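Local coordinates for protein PrgA (Enterococcus faecalis, PDB 6Z9K) that extends far outside the cell and provides surface exclusion that protects enterococci against unwanted conjugation, the piece described here being its metal-binding CAP domain, at residues S184-H187 with S188-D192. Residues are numbered along the deposited sequence; the frame is centred on the assembly and turned at random.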
loop_
_atom_site.group_PDB
_atom_site.type_symbol
_atom_site.label_atom_id
_atom_site.label_comp_id
_atom_site.label_asym_id
_atom_site.label_seq_id
_atom_site.Cartn_x
_atom_site.Cartn_y
_atom_site.Cartn_z
ATOM N N SER A 184 6.832 12.683 -0.901
ATOM C CA SER A 184 6.011 12.322 -2.085
ATOM C C SER A 184 5.057 11.175 -1.752
ATOM O O SER A 184 3.915 11.140 -2.285
ATOM C CB SER A 184 6.890 11.995 -3.254
ATOM O OG SER A 184 7.776 10.991 -2.867
ATOM N N HIS A 185 5.491 10.200 -0.964
ATOM C CA HIS A 185 4.627 9.018 -0.682
ATOM C C HIS A 185 3.525 9.346 0.323
ATOM O O HIS A 185 2.372 8.929 0.143
ATOM C CB HIS A 185 5.428 7.874 -0.085
ATOM C CG HIS A 185 6.574 7.523 -0.951
ATOM N ND1 HIS A 185 7.852 7.969 -0.684
ATOM C CD2 HIS A 185 6.615 6.902 -2.141
ATOM C CE1 HIS A 185 8.660 7.583 -1.674
ATOM N NE2 HIS A 185 7.931 6.912 -2.587
ATOM N N LEU A 186 3.875 10.093 1.350
ATOM C CA LEU A 186 2.828 10.645 2.256
ATOM C C LEU A 186 1.730 11.318 1.418
ATOM O O LEU A 186 0.504 11.012 1.609
ATOM C CB LEU A 186 3.446 11.614 3.255
ATOM C CG LEU A 186 2.427 12.441 4.034
ATOM C CD1 LEU A 186 1.730 11.583 5.055
ATOM C CD2 LEU A 186 3.105 13.626 4.704
ATOM N N HIS A 187 2.109 12.264 0.544
ATOM C CA HIS A 187 1.137 13.046 -0.238
ATOM C C HIS A 187 0.353 12.141 -1.178
ATOM O O HIS A 187 -0.867 12.307 -1.336
ATOM C CB HIS A 187 1.863 14.163 -1.002
ATOM C CG HIS A 187 2.551 15.104 -0.078
ATOM N ND1 HIS A 187 3.549 15.951 -0.513
ATOM C CD2 HIS A 187 2.441 15.270 1.260
ATOM C CE1 HIS A 187 4.008 16.628 0.511
ATOM N NE2 HIS A 187 3.336 16.251 1.622
ATOM N N SER A 188 1.031 11.163 -1.775
ATOM C CA SER A 188 0.353 10.284 -2.717
ATOM C C SER A 188 -0.664 9.361 -2.042
ATOM O O SER A 188 -1.783 9.219 -2.531
ATOM C CB SER A 188 1.388 9.511 -3.487
ATOM O OG SER A 188 0.724 8.687 -4.410
ATOM N N LEU A 189 -0.246 8.675 -0.988
ATOM C CA LEU A 189 -1.123 7.723 -0.281
ATOM C C LEU A 189 -2.345 8.462 0.283
ATOM O O LEU A 189 -3.421 7.855 0.406
ATOM C CB LEU A 189 -0.324 7.042 0.830
ATOM C CG LEU A 189 0.757 6.062 0.427
ATOM C CD1 LEU A 189 1.465 5.599 1.684
ATOM C CD2 LEU A 189 0.171 4.865 -0.305
ATOM N N LEU A 190 -2.187 9.748 0.636
ATOM C CA LEU A 190 -3.299 10.484 1.244
ATOM C C LEU A 190 -3.866 11.492 0.262
ATOM O O LEU A 190 -4.537 12.420 0.699
ATOM C CB LEU A 190 -2.799 11.135 2.536
ATOM C CG LEU A 190 -2.275 10.179 3.585
ATOM C CD1 LEU A 190 -1.918 10.959 4.854
ATOM C CD2 LEU A 190 -3.313 9.079 3.941
ATOM N N GLN A 191 -3.722 11.272 -1.042
ATOM C CA GLN A 191 -4.251 12.248 -2.035
ATOM C C GLN A 191 -5.781 12.222 -2.050
ATOM O O GLN A 191 -6.368 11.144 -2.118
ATOM C CB GLN A 191 -3.671 11.925 -3.414
ATOM C CG GLN A 191 -4.068 12.953 -4.447
ATOM C CD GLN A 191 -3.592 12.660 -5.844
ATOM O OE1 GLN A 191 -2.604 13.221 -6.281
ATOM N NE2 GLN A 191 -4.318 11.820 -6.560
ATOM N N ASP A 192 -6.466 13.368 -1.964
ATOM C CA ASP A 192 -7.949 13.266 -1.916
ATOM C C ASP A 192 -8.417 12.980 -3.357
ATOM O O ASP A 192 -7.686 13.268 -4.339
ATOM C CB ASP A 192 -8.659 14.437 -1.210
ATOM C CG ASP A 192 -10.050 14.153 -0.619
ATOM O OD1 ASP A 192 -10.591 12.967 -0.651
ATOM O OD2 ASP A 192 -10.619 15.150 -0.066
#
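Leu186 and Leu190, one helical turn apart, meet through their methyl groups, CD1 of Leu186 lying 3.7 Å from CD1 of Leu190, with the two side chains crossing at a slant. Leu186 reaches its partner because CG stands anti to the backbone N (chi1 168°), which carries the branch toward the C-terminal end of the helix. The backbone that carries these side chains makes three successive i to i+4 hydrogen bonds, the first from Ser188 N to Ser184 O at 2.9 Å. The middle one, Leu189 N to His185 O at 2.9 Å, is nearly straight at 173°. The next, from Leu190 N to Leu186 O at 3.1 Å, is bent to 141°, and at Leu190 the chain leaves helical geometry. CB of Leu190 packs 3.4 Å from Leu186 O, beside that last bond. Gln191 N hydrogen-bonds Ser188 O at 3.2 Å, an i to i+3 bond at the end of the short helix. Ser184 OG lies 3.7 Å above one face of the His185 ring, toward its rim, and is itself bonded to Leu181 O.

Leucines suit the buried side: Leu189 packs on Leu171 and Met174 of helix 160-176, while Leu190 reaches Leu175 of that helix and Val87 of helix 70-90. Arg88 donates hydrogen bonds from NH1 to Leu189 O and from NH2 to Gln191 O, where the chain leaves the helix. Asp178 serves as a second-shell residue, bonding ND1 of His185 through one carboxylate oxygen and the backbone N of Leu186 through the other, which would fix the turn of the imidazole. His185 sits on this short helix with its side chain about 3 Å from the bound magnesium ion, at the metal site it shares with Leu146 in this CAP domain.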